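Long-range contact in ribosome inactivating type 1 protein (Iris hollandica, PDB 3MVG), which is a single-chain (type 1) member of the ribosome-inactivating protein family: residues V74-T88 with V94-G106. Residues are numbered along the deposited sequence; the frame is centred on the assembly and turned at random.
Unlike the reference sequence in segment 74-88: Ser86 (reference Ala). Unlike the reference sequence in segment 94-106: Thr105 (reference Ile). With GOL (glycerol), chain E.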
loop_
_atom_site.group_PDB
_atom_site.type_symbol
_atom_site.label_atom_id
_atom_site.label_comp_id
_atom_site.label_asym_id
_atom_site.label_seq_id
_atom_site.Cartn_x
_atom_site.Cartn_y
_atom_site.Cartn_z
ATOM N N VAL A 74 -9.400 13.045 20.030
ATOM C CA VAL A 74 -10.232 13.442 21.174
ATOM C C VAL A 74 -10.420 14.961 21.277
ATOM O O VAL A 74 -11.329 15.443 21.965
ATOM C CB VAL A 74 -9.681 12.903 22.529
ATOM C CG1 VAL A 74 -9.580 11.370 22.509
ATOM C CG2 VAL A 74 -8.333 13.543 22.884
ATOM N N ALA A 75 -9.576 15.715 20.577
ATOM C CA ALA A 75 -9.562 17.172 20.672
ATOM C C ALA A 75 -8.665 17.717 19.585
ATOM O O ALA A 75 -7.926 16.966 18.946
ATOM C CB ALA A 75 -9.046 17.603 22.033
ATOM N N TYR A 76 -8.723 19.021 19.364
ATOM C CA TYR A 76 -7.725 19.665 18.516
ATOM C C TYR A 76 -7.458 21.071 19.018
ATOM O O TYR A 76 -8.311 21.672 19.678
ATOM C CB TYR A 76 -8.125 19.656 17.019
ATOM C CG TYR A 76 -9.262 20.581 16.680
ATOM C CD1 TYR A 76 -10.581 20.136 16.709
ATOM C CD2 TYR A 76 -9.018 21.914 16.341
ATOM C CE1 TYR A 76 -11.633 20.997 16.408
ATOM C CE2 TYR A 76 -10.060 22.783 16.049
ATOM C CZ TYR A 76 -11.364 22.321 16.086
ATOM O OH TYR A 76 -12.421 23.151 15.807
ATOM N N GLN A 77 -6.277 21.591 18.699
ATOM C CA GLN A 77 -5.939 22.985 18.974
ATOM C C GLN A 77 -5.879 23.791 17.688
ATOM O O GLN A 77 -5.330 23.329 16.680
ATOM C CB GLN A 77 -4.594 23.078 19.682
ATOM C CG GLN A 77 -4.272 24.487 20.193
ATOM C CD GLN A 77 -2.871 24.615 20.734
ATOM O OE1 GLN A 77 -2.660 25.213 21.791
ATOM N NE2 GLN A 77 -1.904 24.063 20.017
ATOM N N ALA A 78 -6.447 24.994 17.733
ATOM C CA ALA A 78 -6.367 25.947 16.630
ATOM C C ALA A 78 -6.210 27.331 17.217
ATOM O O ALA A 78 -6.987 27.726 18.081
ATOM C CB ALA A 78 -7.619 25.884 15.781
ATOM N N GLN A 79 -5.201 28.061 16.746
ATOM C CA GLN A 79 -4.937 29.441 17.183
ATOM C C GLN A 79 -4.994 29.585 18.706
ATOM O O GLN A 79 -5.734 30.415 19.245
ATOM C CB GLN A 79 -5.888 30.425 16.496
ATOM C CG GLN A 79 -5.736 30.467 14.982
ATOM C CD GLN A 79 -6.424 31.663 14.360
ATOM O OE1 GLN A 79 -6.141 32.810 14.719
ATOM N NE2 GLN A 79 -7.314 31.414 13.419
ATOM N N ASN A 80 -4.223 28.745 19.387
ATOM C CA ASN A 80 -4.047 28.817 20.842
ATOM C C ASN A 80 -5.316 28.602 21.687
ATOM O O ASN A 80 -5.429 29.120 22.805
ATOM C CB ASN A 80 -3.344 30.127 21.237
ATOM C CG ASN A 80 -2.544 29.997 22.518
ATOM O OD1 ASN A 80 -1.996 28.936 22.819
ATOM N ND2 ASN A 80 -2.478 31.078 23.282
ATOM N N ARG A 81 -6.265 27.842 21.149
ATOM C CA ARG A 81 -7.395 27.343 21.927
ATOM C C ARG A 81 -7.646 25.883 21.577
ATOM O O ARG A 81 -7.566 25.499 20.401
ATOM C CB ARG A 81 -8.665 28.171 21.692
ATOM C CG ARG A 81 -9.741 27.863 22.730
ATOM C CD ARG A 81 -11.005 28.665 22.532
ATOM N NE ARG A 81 -11.851 28.532 23.716
ATOM C CZ ARG A 81 -13.120 28.922 23.800
ATOM N NH1 ARG A 81 -13.742 29.474 22.761
ATOM N NH2 ARG A 81 -13.772 28.736 24.940
ATOM N N PHE A 82 -7.932 25.078 22.596
ATOM C CA PHE A 82 -8.334 23.691 22.381
ATOM C C PHE A 82 -9.849 23.563 22.245
ATOM O O PHE A 82 -10.629 24.325 22.852
ATOM C CB PHE A 82 -7.811 22.779 23.495
ATOM C CG PHE A 82 -6.364 22.397 23.342
ATOM C CD1 PHE A 82 -5.355 23.216 23.849
ATOM C CD2 PHE A 82 -6.004 21.199 22.718
ATOM C CE1 PHE A 82 -4.010 22.859 23.721
ATOM C CE2 PHE A 82 -4.657 20.840 22.593
ATOM C CZ PHE A 82 -3.665 21.666 23.095
ATOM N N TYR A 83 -10.238 22.587 21.429
ATOM C CA TYR A 83 -11.607 22.245 21.112
ATOM C C TYR A 83 -11.759 20.772 21.420
ATOM O O TYR A 83 -11.032 19.931 20.884
ATOM C CB TYR A 83 -11.880 22.544 19.631
ATOM C CG TYR A 83 -11.785 24.026 19.352
ATOM C CD1 TYR A 83 -10.572 24.628 19.003
ATOM C CD2 TYR A 83 -12.896 24.842 19.519
ATOM C CE1 TYR A 83 -10.484 26.010 18.795
ATOM C CE2 TYR A 83 -12.820 26.220 19.318
ATOM C CZ TYR A 83 -11.613 26.797 18.958
ATOM O OH TYR A 83 -11.548 28.163 18.759
ATOM N N LEU A 84 -12.694 20.460 22.310
ATOM C CA LEU A 84 -12.883 19.101 22.811
ATOM C C LEU A 84 -14.112 18.474 22.215
ATOM O O LEU A 84 -15.164 19.110 22.138
ATOM C CB LEU A 84 -13.046 19.115 24.335
ATOM C CG LEU A 84 -11.824 19.077 25.256
ATOM C CD1 LEU A 84 -10.604 19.841 24.754
ATOM C CD2 LEU A 84 -12.241 19.564 26.644
ATOM N N LEU A 85 -14.010 17.214 21.817
ATOM C CA LEU A 85 -15.217 16.456 21.502
ATOM C C LEU A 85 -16.058 16.339 22.784
ATOM O O LEU A 85 -15.531 16.457 23.904
ATOM C CB LEU A 85 -14.890 15.091 20.886
ATOM C CG LEU A 85 -14.239 15.165 19.499
ATOM C CD1 LEU A 85 -13.668 13.806 19.125
ATOM C CD2 LEU A 85 -15.208 15.649 18.426
ATOM N N SER A 86 -17.364 16.136 22.625
ATOM C CA SER A 86 -18.281 16.256 23.764
ATOM C C SER A 86 -17.987 15.277 24.904
ATOM O O SER A 86 -18.251 15.585 26.070
ATOM C CB SER A 86 -19.735 16.131 23.309
ATOM O OG SER A 86 -20.038 14.802 22.927
ATOM N N ASP A 87 -17.416 14.122 24.567
ATOM C CA ASP A 87 -17.118 13.090 25.561
ATOM C C ASP A 87 -15.704 13.132 26.145
ATOM O O ASP A 87 -15.370 12.332 27.014
ATOM C CB ASP A 87 -17.465 11.685 25.032
ATOM C CG ASP A 87 -16.840 11.363 23.668
ATOM O OD1 ASP A 87 -16.286 12.246 22.976
ATOM O OD2 ASP A 87 -16.947 10.186 23.265
ATOM N N THR A 88 -14.888 14.083 25.706
ATOM C CA THR A 88 -13.496 14.137 26.142
ATOM C C THR A 88 -13.370 14.725 27.546
ATOM O O THR A 88 -13.809 15.839 27.781
ATOM C CB THR A 88 -12.664 14.942 25.141
ATOM O OG1 THR A 88 -12.770 14.306 23.869
ATOM C CG2 THR A 88 -11.210 15.011 25.562
ATOM N N VAL A 94 -3.522 20.074 30.000
ATOM C CA VAL A 94 -3.297 19.812 28.587
ATOM C C VAL A 94 -4.050 20.820 27.719
ATOM O O VAL A 94 -3.481 21.382 26.787
ATOM C CB VAL A 94 -3.675 18.358 28.213
ATOM C CG1 VAL A 94 -3.465 18.100 26.716
ATOM C CG2 VAL A 94 -2.855 17.371 29.040
ATOM N N TYR A 95 -5.313 21.062 28.051
ATOM C CA TYR A 95 -6.217 21.818 27.184
ATOM C C TYR A 95 -6.359 23.297 27.541
ATOM O O TYR A 95 -7.067 24.033 26.850
ATOM C CB TYR A 95 -7.605 21.169 27.170
ATOM C CG TYR A 95 -7.608 19.720 26.754
ATOM C CD1 TYR A 95 -8.287 18.764 27.504
ATOM C CD2 TYR A 95 -6.938 19.304 25.602
ATOM C CE1 TYR A 95 -8.300 17.434 27.129
ATOM C CE2 TYR A 95 -6.936 17.974 25.217
ATOM C CZ TYR A 95 -7.620 17.045 25.982
ATOM O OH TYR A 95 -7.629 15.728 25.603
ATOM N N GLY A 96 -5.706 23.729 28.616
ATOM C CA GLY A 96 -5.861 25.098 29.093
ATOM C C GLY A 96 -7.095 25.259 29.959
ATOM O O GLY A 96 -7.848 24.305 30.189
ATOM N N ASN A 97 -7.298 26.478 30.445
ATOM C CA ASN A 97 -8.368 26.749 31.394
ATOM C C ASN A 97 -9.741 26.960 30.774
ATOM O O ASN A 97 -10.763 26.727 31.428
ATOM C CB ASN A 97 -8.003 27.942 32.284
ATOM C CG ASN A 97 -6.834 27.645 33.202
ATOM O OD1 ASN A 97 -6.588 26.495 33.556
ATOM N ND2 ASN A 97 -6.104 28.684 33.590
ATOM N N ASN A 98 -9.755 27.382 29.510
ATOM C CA ASN A 98 -10.998 27.687 28.804
ATOM C C ASN A 98 -11.109 27.071 27.404
ATOM O O ASN A 98 -11.345 27.797 26.437
ATOM C CB ASN A 98 -11.190 29.204 28.694
ATOM C CG ASN A 98 -11.568 29.846 30.012
ATOM O OD1 ASN A 98 -12.742 30.108 30.270
ATOM N ND2 ASN A 98 -10.576 30.102 30.854
ATOM N N PRO A 99 -10.957 25.734 27.284
ATOM C CA PRO A 99 -11.155 25.133 25.967
ATOM C C PRO A 99 -12.644 25.141 25.626
ATOM O O PRO A 99 -13.491 25.250 26.523
ATOM C CB PRO A 99 -10.664 23.698 26.165
ATOM C CG PRO A 99 -10.961 23.416 27.601
ATOM C CD PRO A 99 -10.674 24.707 28.309
ATOM N N HIS A 100 -12.968 25.038 24.349
ATOM C CA HIS A 100 -14.352 24.983 23.928
ATOM C C HIS A 100 -14.795 23.541 23.720
ATOM O O HIS A 100 -14.118 22.781 23.013
ATOM C CB HIS A 100 -14.546 25.776 22.638
ATOM C CG HIS A 100 -15.935 25.685 22.095
ATOM N ND1 HIS A 100 -16.995 26.361 22.656
ATOM C CD2 HIS A 100 -16.444 24.979 21.060
ATOM C CE1 HIS A 100 -18.097 26.084 21.982
ATOM N NE2 HIS A 100 -17.791 25.245 21.009
ATOM N N ARG A 101 -15.925 23.166 24.309
ATOM C CA ARG A 101 -16.462 21.834 24.118
ATOM C C ARG A 101 -17.480 21.810 22.975
ATOM O O ARG A 101 -18.475 22.547 22.989
ATOM C CB ARG A 101 -17.073 21.298 25.415
ATOM C CG ARG A 101 -17.463 19.828 25.309
ATOM C CD ARG A 101 -17.938 19.250 26.638
ATOM N NE ARG A 101 -16.896 19.226 27.665
ATOM C CZ ARG A 101 -15.909 18.338 27.735
ATOM N NH1 ARG A 101 -15.786 17.385 26.820
ATOM N NH2 ARG A 101 -15.033 18.402 28.728
ATOM N N LEU A 102 -17.217 20.956 21.993
ATOM C CA LEU A 102 -18.113 20.739 20.871
ATOM C C LEU A 102 -19.309 19.899 21.315
ATOM O O LEU A 102 -19.229 19.163 22.301
ATOM C CB LEU A 102 -17.352 20.046 19.742
ATOM C CG LEU A 102 -16.134 20.835 19.245
ATOM C CD1 LEU A 102 -15.132 19.926 18.556
ATOM C CD2 LEU A 102 -16.591 21.945 18.306
ATOM N N THR A 103 -20.417 20.000 20.591
ATOM C CA THR A 103 -21.651 19.340 21.023
ATOM C C THR A 103 -21.763 17.883 20.567
ATOM O O THR A 103 -22.742 17.199 20.888
ATOM C CB THR A 103 -22.896 20.083 20.511
ATOM O OG1 THR A 103 -23.006 19.907 19.096
ATOM C CG2 THR A 103 -22.823 21.567 20.851
ATOM N N PHE A 104 -20.767 17.409 19.822
ATOM C CA PHE A 104 -20.778 16.051 19.276
ATOM C C PHE A 104 -19.561 15.232 19.679
ATOM O O PHE A 104 -18.500 15.779 20.008
ATOM C CB PHE A 104 -20.867 16.103 17.742
ATOM C CG PHE A 104 -19.807 16.970 17.095
ATOM C CD1 PHE A 104 -20.031 18.331 16.899
ATOM C CD2 PHE A 104 -18.582 16.429 16.696
ATOM C CE1 PHE A 104 -19.052 19.143 16.310
ATOM C CE2 PHE A 104 -17.604 17.229 16.103
ATOM C CZ PHE A 104 -17.840 18.592 15.909
ATOM N N THR A 105 -19.734 13.914 19.657
ATOM C CA THR A 105 -18.624 12.994 19.842
ATOM C C THR A 105 -17.937 12.745 18.495
ATOM O O THR A 105 -18.350 13.262 17.454
ATOM C CB THR A 105 -19.106 11.627 20.374
ATOM O OG1 THR A 105 -19.834 10.957 19.336
ATOM C CG2 THR A 105 -19.976 11.764 21.630
ATOM N N GLY A 106 -16.892 11.923 18.542
ATOM C CA GLY A 106 -16.136 11.555 17.359
ATOM C C GLY A 106 -16.653 10.344 16.604
ATOM O O GLY A 106 -16.009 9.899 15.659
HETATM C C1 GOL E . -16.973 28.205 26.125
HETATM O O1 GOL E . -16.793 27.497 24.922
HETATM C C2 GOL E . -16.750 29.674 25.820
HETATM O O2 GOL E . -17.467 30.441 26.760
HETATM C C3 GOL E . -17.253 29.924 24.401
HETATM O O3 GOL E . -16.248 30.518 23.606
HETATM O O HOH W 1 -7.712 26.081 25.328
HETATM O O HOH W 2 -22.733 14.447 22.204
HETATM O O HOH W 3 -15.641 10.468 20.654
#
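Strand 81-84 and strand 100-101 run parallel, with Tyr83 beside His100 and Leu84 beside Arg101, and the hydrogen bonds of the ladder run from His100 N to Phe82 O, Leu84 N to His100 O (2.8 Å) and Leu102 N to Leu84 O; that from Ser86 N to Phe104 O prolongs the pairing past the strands. Helix 92-95 makes the crossover of this beta-alpha-beta unit, and 100-101 is one of the two edge strands of the chain's mixed sheet.

On the face bearing Leu84, the Tyr95 ring packs on Leu84, Phe82 and Ala75. Leu84 CD1 stands over one ring face, 3.7 Å from the centroid and 15° off the normal, a CH-pi contact. Phe82 CD2 meets the edge of the same ring, 3.6 Å from Tyr95 CD2, while Tyr95 CA lies over the Phe82 ring. Water 1 links Phe82 N to Tyr95 O.

Two arginines tie backbone oxygens at the periphery. Arg101, bent at its third torsion (chi3 -64°), brings its guanidinium end-on to Thr88 O: NH1 binds Thr88 O at 2.7 Å and NH2 at 3.0 Å, the oxygen lying close to the guanidinium plane. Leu84 CD2 packs over a face of that group. Arg81 reaches out extended and grips Asn98 O side-on, with NE at 2.9 Å and NH2 alongside; His100 CB sits 3.6 Å above the guanidinium centre. A glycerol joins Arg81 NH1 to His100 ND1.

Each arginine thus places two donors on a single carbonyl oxygen, fixing its guanidinium's rotation and fastening loops to the sheet margin, whereas apolar contacts seat the short helix against the sheet.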